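Local coordinates for G/U mismatch-specific DNA glycosylase (Deinococcus radiodurans, PDB 2C2Q), which is a DNA glycosylase of the uracil-DNA glycosylase superfamily, a group of enzymes with an alpha/beta fold, at residues Y45-W54 with G81-H89. The protein carries 1 engineered substitution. Numbering follows the deposited sequence.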
ATOM      1  N   TYR A  45       6.554  -5.652   6.760  1.00 13.08           N
ATOM      2  CA  TYR A  45       5.339  -4.836   6.619  1.00 12.23           C
ATOM      3  C   TYR A  45       4.239  -5.512   7.383  1.00 11.98           C
ATOM      4  O   TYR A  45       4.203  -6.746   7.360  1.00 14.16           O
ATOM      5  CB  TYR A  45       4.935  -4.711   5.149  1.00 11.85           C
ATOM      6  CG  TYR A  45       5.776  -3.714   4.344  1.00  9.27           C
ATOM      7  CD1 TYR A  45       5.286  -2.430   4.023  1.00 10.61           C
ATOM      8  CD2 TYR A  45       7.070  -4.071   3.927  1.00 12.14           C
ATOM      9  CE1 TYR A  45       6.097  -1.516   3.239  1.00 12.93           C
ATOM     10  CE2 TYR A  45       7.859  -3.184   3.188  1.00 13.55           C
ATOM     11  CZ  TYR A  45       7.356  -1.915   2.852  1.00 10.27           C
ATOM     12  OH  TYR A  45       8.125  -1.043   2.082  1.00 12.60           O
ATOM     13  N   TYR A  46       3.340  -4.692   7.938  1.00 13.37           N
ATOM     14  CA  TYR A  46       2.103  -5.126   8.644  1.00 14.39           C
ATOM     15  C   TYR A  46       2.419  -6.327   9.527  1.00 16.12           C
ATOM     16  O   TYR A  46       1.742  -7.398   9.432  1.00 16.06           O
ATOM     17  CB  TYR A  46       1.021  -5.451   7.594  1.00 14.27           C
ATOM     18  CG  TYR A  46       0.770  -4.296   6.669  1.00 13.27           C
ATOM     19  CD1 TYR A  46      -0.004  -3.172   7.076  1.00 12.92           C
ATOM     20  CD2 TYR A  46       1.314  -4.297   5.390  1.00 15.39           C
ATOM     21  CE1 TYR A  46      -0.194  -2.096   6.220  1.00 12.53           C
ATOM     22  CE2 TYR A  46       1.128  -3.232   4.504  1.00 13.48           C
ATOM     23  CZ  TYR A  46       0.382  -2.109   4.914  1.00 11.47           C
ATOM     24  OH  TYR A  46       0.177  -1.032   4.098  1.00 12.78           O
ATOM     25  N   ALA A  47       3.470  -6.159  10.361  1.00 15.72           N
ATOM     26  CA  ALA A  47       3.999  -7.239  11.171  1.00 17.54           C
ATOM     27  C   ALA A  47       3.300  -7.424  12.534  1.00 19.18           C
ATOM     28  O   ALA A  47       3.559  -8.424  13.219  1.00 20.41           O
ATOM     29  CB  ALA A  47       5.554  -7.101  11.361  1.00 16.26           C
ATOM     30  N   ASN A  48       2.489  -6.453  12.949  1.00 19.34           N
ATOM     31  CA  ASN A  48       1.699  -6.584  14.184  1.00 19.66           C
ATOM     32  C   ASN A  48       0.776  -7.765  13.945  1.00 21.18           C
ATOM     33  O   ASN A  48       0.042  -7.824  12.961  1.00 19.49           O
ATOM     34  CB  ASN A  48       0.911  -5.319  14.463  1.00 19.46           C
ATOM     35  CG  ASN A  48       0.013  -5.445  15.690  1.00 19.38           C
ATOM     36  OD1 ASN A  48      -0.540  -6.516  15.950  1.00 24.85           O
ATOM     37  ND2 ASN A  48      -0.128  -4.370  16.431  1.00 19.94           N
ATOM     38  N   PRO A  49       0.873  -8.761  14.812  1.00 23.43           N
ATOM     39  CA  PRO A  49       0.182 -10.015  14.557  1.00 23.66           C
ATOM     40  C   PRO A  49      -1.350  -9.859  14.518  1.00 21.59           C
ATOM     41  O   PRO A  49      -2.001 -10.725  13.976  1.00 23.81           O
ATOM     42  CB  PRO A  49       0.576 -10.893  15.747  1.00 24.62           C
ATOM     43  CG  PRO A  49       1.785 -10.254  16.320  1.00 26.97           C
ATOM     44  CD  PRO A  49       1.661  -8.762  16.066  1.00 24.04           C
ATOM     45  N   GLU A  50      -1.906  -8.783  15.079  1.00 22.19           N
ATOM     46  CA  GLU A  50      -3.371  -8.517  15.032  1.00 21.63           C
ATOM     47  C   GLU A  50      -3.780  -7.648  13.819  1.00 21.39           C
ATOM     48  O   GLU A  50      -4.971  -7.328  13.629  1.00 21.72           O
ATOM     49  CB  GLU A  50      -3.828  -7.848  16.317  1.00 24.05           C
ATOM     50  CG  GLU A  50      -3.598  -8.734  17.532  1.00 26.03           C
ATOM     51  CD  GLU A  50      -4.173  -8.132  18.791  1.00 27.69           C
ATOM     52  OE1 GLU A  50      -3.704  -7.045  19.203  1.00 24.96           O
ATOM     53  OE2 GLU A  50      -5.107  -8.747  19.370  1.00 30.00           O
ATOM     54  N   ASN A  51      -2.787  -7.171  13.053  1.00 18.30           N
ATOM     55  CA  ASN A  51      -3.078  -6.431  11.846  1.00 16.62           C
ATOM     56  C   ASN A  51      -3.599  -7.435  10.819  1.00 15.92           C
ATOM     57  O   ASN A  51      -2.971  -8.476  10.627  1.00 17.34           O
ATOM     58  CB  ASN A  51      -1.800  -5.713  11.296  1.00 14.78           C
ATOM     59  CG  ASN A  51      -2.162  -4.753  10.184  1.00 15.46           C
ATOM     60  OD1 ASN A  51      -2.666  -5.187   9.140  1.00 15.57           O
ATOM     61  ND2 ASN A  51      -1.973  -3.443  10.404  1.00 15.35           N
ATOM     62  N   LYS A  52      -4.731  -7.134  10.156  1.00 17.84           N
ATOM     63  CA  LYS A  52      -5.423  -8.114   9.271  1.00 18.32           C
ATOM     64  C   LYS A  52      -4.854  -8.150   7.835  1.00 17.24           C
ATOM     65  O   LYS A  52      -5.354  -8.878   6.991  1.00 15.13           O
ATOM     66  CB  LYS A  52      -6.938  -7.775   9.125  1.00 20.12           C
ATOM     67  CG  LYS A  52      -7.682  -7.649  10.427  1.00 23.95           C
ATOM     68  CD  LYS A  52      -9.222  -7.506  10.153  1.00 23.61           C
ATOM     69  CE  LYS A  52      -9.641  -6.130  10.592  1.00 30.32           C
ATOM     70  NZ  LYS A  52      -9.551  -5.984  12.052  1.00 35.80           N
ATOM     71  N   PHE A  53      -3.796  -7.348   7.530  1.00 13.37           N
ATOM     72  CA  PHE A  53      -3.372  -7.220   6.150  1.00 12.89           C
ATOM     73  C   PHE A  53      -3.038  -8.574   5.468  1.00 12.88           C
ATOM     74  O   PHE A  53      -3.563  -8.830   4.359  1.00 14.80           O
ATOM     75  CB  PHE A  53      -2.105  -6.349   6.129  1.00 13.06           C
ATOM     76  CG  PHE A  53      -1.566  -6.096   4.741  1.00 12.89           C
ATOM     77  CD1 PHE A  53      -2.055  -5.074   3.935  1.00 13.34           C
ATOM     78  CD2 PHE A  53      -0.452  -6.843   4.279  1.00 14.16           C
ATOM     79  CE1 PHE A  53      -1.486  -4.835   2.659  1.00 14.47           C
ATOM     80  CE2 PHE A  53       0.083  -6.599   3.015  1.00 13.51           C
ATOM     81  CZ  PHE A  53      -0.424  -5.628   2.219  1.00 11.99           C
ATOM     82  N   TRP A  54      -2.132  -9.371   6.036  1.00 15.16           N
ATOM     83  CA  TRP A  54      -1.661 -10.636   5.402  1.00 15.78           C
ATOM     84  C   TRP A  54      -2.812 -11.661   5.217  1.00 16.79           C
ATOM     85  O   TRP A  54      -2.986 -12.191   4.116  1.00 18.25           O
ATOM     86  CB  TRP A  54      -0.476 -11.231   6.105  1.00 15.68           C
ATOM     87  CG  TRP A  54       0.707 -10.308   6.019  1.00 13.10           C
ATOM     88  CD1 TRP A  54       1.251  -9.618   7.038  1.00 16.35           C
ATOM     89  CD2 TRP A  54       1.441  -9.921   4.815  1.00 17.97           C
ATOM     90  NE1 TRP A  54       2.313  -8.845   6.587  1.00 13.80           N
ATOM     91  CE2 TRP A  54       2.427  -8.967   5.227  1.00 14.62           C
ATOM     92  CE3 TRP A  54       1.344 -10.250   3.446  1.00 16.36           C
ATOM     93  CZ2 TRP A  54       3.369  -8.427   4.342  1.00 16.47           C
ATOM     94  CZ3 TRP A  54       2.266  -9.677   2.544  1.00 17.74           C
ATOM     95  CH2 TRP A  54       3.263  -8.769   3.008  1.00 13.10           C
ATOM     96  N   GLY A  81       3.483  -4.995  -5.139  1.00 12.52           N
ATOM     97  CA  GLY A  81       4.594  -4.285  -4.457  1.00 12.95           C
ATOM     98  C   GLY A  81       4.114  -3.517  -3.235  1.00 13.98           C
ATOM     99  O   GLY A  81       2.899  -3.503  -2.905  1.00 12.97           O
ATOM    100  N   LEU A  82       5.045  -2.810  -2.598  1.00 11.84           N
ATOM    101  CA  LEU A  82       4.789  -2.204  -1.309  1.00 10.38           C
ATOM    102  C   LEU A  82       5.633  -0.955  -1.150  1.00 11.80           C
ATOM    103  O   LEU A  82       6.842  -0.933  -1.547  1.00 11.72           O
ATOM    104  CB  LEU A  82       5.172  -3.125  -0.130  1.00 10.22           C
ATOM    105  CG  LEU A  82       4.347  -4.417   0.037  1.00 11.25           C
ATOM    106  CD1 LEU A  82       5.031  -5.276   1.044  1.00 12.91           C
ATOM    107  CD2 LEU A  82       2.899  -3.940   0.507  1.00 11.28           C
ATOM    108  N   THR A  83       5.027   0.042  -0.564  1.00 12.10           N
ATOM    109  CA  THR A  83       5.774   1.190   0.016  1.00 13.48           C
ATOM    110  C   THR A  83       4.876   1.895   1.066  1.00 12.16           C
ATOM    111  O   THR A  83       3.789   1.413   1.342  1.00 11.55           O
ATOM    112  CB  THR A  83       6.268   2.166  -1.093  1.00 12.79           C
ATOM    113  OG1 THR A  83       7.057   3.223  -0.508  1.00 13.79           O
ATOM    114  CG2 THR A  83       5.084   2.859  -1.829  1.00 13.54           C
ATOM    115  N   ASP A  84       5.305   3.041   1.582  1.00 11.95           N
ATOM    116  CA  ASP A  84       4.535   3.820   2.545  1.00 12.16           C
ATOM    117  C   ASP A  84       4.741   5.298   2.279  1.00 13.86           C
ATOM    118  O   ASP A  84       5.769   5.687   1.732  1.00 14.72           O
ATOM    119  CB  ASP A  84       5.026   3.544   3.962  1.00 13.36           C
ATOM    120  CG  ASP A  84       4.616   2.159   4.487  1.00 15.06           C
ATOM    121  OD1 ASP A  84       3.462   1.692   4.237  1.00 14.05           O
ATOM    122  OD2 ASP A  84       5.377   1.495   5.238  1.00 14.12           O
ATOM    123  N   VAL A  85       3.827   6.115   2.762  1.00 12.31           N
ATOM    124  CA  VAL A  85       3.990   7.570   2.586  1.00 13.38           C
ATOM    125  C   VAL A  85       5.161   8.077   3.417  1.00 13.15           C
ATOM    126  O   VAL A  85       5.895   8.990   3.004  1.00 15.27           O
ATOM    127  CB  VAL A  85       2.673   8.302   2.932  1.00 12.80           C
ATOM    128  CG1 VAL A  85       2.785   9.819   2.658  1.00 15.58           C
ATOM    129  CG2 VAL A  85       1.468   7.684   2.146  1.00 16.45           C
ATOM    130  N   ALA A  86       5.338   7.513   4.608  1.00 13.47           N
ATOM    131  CA  ALA A  86       6.469   7.823   5.487  1.00 15.27           C
ATOM    132  C   ALA A  86       7.429   6.604   5.583  1.00 16.88           C
ATOM    133  O   ALA A  86       7.029   5.513   6.039  1.00 15.85           O
ATOM    134  CB  ALA A  86       5.977   8.212   6.838  1.00 15.19           C
ATOM    135  N   LYS A  87       8.680   6.787   5.158  1.00 15.67           N
ATOM    136  CA  LYS A  87       9.612   5.669   5.075  1.00 16.51           C
ATOM    137  C   LYS A  87      10.752   5.695   6.132  1.00 18.04           C
ATOM    138  O   LYS A  87      11.439   4.719   6.315  1.00 19.00           O
ATOM    139  CB  LYS A  87      10.236   5.653   3.696  1.00 17.00           C
ATOM    140  CG  LYS A  87       9.291   5.185   2.590  1.00 17.04           C
ATOM    141  CD  LYS A  87       8.783   3.711   2.778  1.00 14.49           C
ATOM    142  CE  LYS A  87       9.937   2.729   2.894  1.00 11.23           C
ATOM    143  NZ  LYS A  87       9.519   1.281   2.705  1.00 11.73           N
ATOM    144  N   ARG A  88      10.985   6.877   6.708  1.00 18.80           N
ATOM    145  CA  ARG A  88      12.104   7.087   7.637  1.00 19.16           C
ATOM    146  C   ARG A  88      11.691   7.175   9.101  1.00 19.60           C
ATOM    147  O   ARG A  88      12.562   7.438   9.965  1.00 19.61           O
ATOM    148  CB  ARG A  88      12.807   8.417   7.260  1.00 19.71           C
ATOM    149  CG  ARG A  88      13.401   8.392   5.820  1.00 20.59           C
ATOM    150  CD  ARG A  88      14.236   9.653   5.471  1.00 22.83           C
ATOM    151  NE  ARG A  88      14.843   9.580   4.136  1.00 23.41           N
ATOM    152  CZ  ARG A  88      14.161   9.761   2.992  1.00 25.32           C
ATOM    153  NH1 ARG A  88      12.850   9.994   3.003  1.00 23.89           N
ATOM    154  NH2 ARG A  88      14.803   9.713   1.822  1.00 25.82           N
ATOM    155  N   HIS A  89      10.389   6.999   9.389  1.00 19.12           N
ATOM    156  CA  HIS A  89       9.884   7.078  10.742  1.00 17.85           C
ATOM    157  C   HIS A  89       8.864   5.950  10.914  1.00 19.11           C
ATOM    158  O   HIS A  89       8.246   5.513   9.951  1.00 16.68           O
ATOM    159  CB  HIS A  89       9.148   8.417  10.976  1.00 17.40           C
ATOM    160  CG  HIS A  89      10.008   9.643  10.778  1.00 19.95           C
ATOM    161  ND1 HIS A  89      10.289  10.170   9.532  1.00 18.48           N
ATOM    162  CD2 HIS A  89      10.647  10.438  11.678  1.00 24.32           C
ATOM    163  CE1 HIS A  89      11.058  11.246   9.673  1.00 24.88           C
ATOM    164  NE2 HIS A  89      11.298  11.422  10.967  1.00 23.11           N
TER
HETATM  165  O   HOH W   1       2.291  -0.832   2.539  1.00 14.44           O
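A water joins Tyr-46 to Thr-83: its oxygen lies 2.6 Å from Tyr-46 OH and donates to Thr-83 O at 3.0 Å. Tyr-46 OH is also bonded to Thr-121 OG1. The contact belongs to the alpha/beta fold of the uracil-DNA glycosylase superfamily, setting a loop and the start of helix 53-59 against strand 80-84, an outermost strand of the mixed sheet. Its apolar centre is Leu-82. Leu-82 CD1 sits over one face of the Tyr-45 ring, 3.9 Å from the centroid and 19° off the normal, the geometry of a CH-pi contact; on the other branch, Leu-82 CD2 comes within 4.1 Å of Phe-53 CZ and reaches the edge of the Tyr-46 ring. Within 45-54, Trp-54 NE1 donates to Tyr-45 O at 2.9 Å, which ties the helix start to the loop; the acceptor lies in the indole plane, though the donor is tilted 35° from the carbonyl plane. Asp-84 OD2 is 3.7 Å from Tyr-45 CE1, and an acetate ion lies against the Asp-84 side chain, perhaps marking a pocket. Tyr-45 OH is hydrogen-bonded to Pro-19 O, and Lys-87 NZ to Val-18 O, with a salt bridge to Asp-20 OD1. Bent at chi2 and chi3, the Lys-87 chain brings Lys-87 NZ to 2.8 Å from Tyr-45 OH.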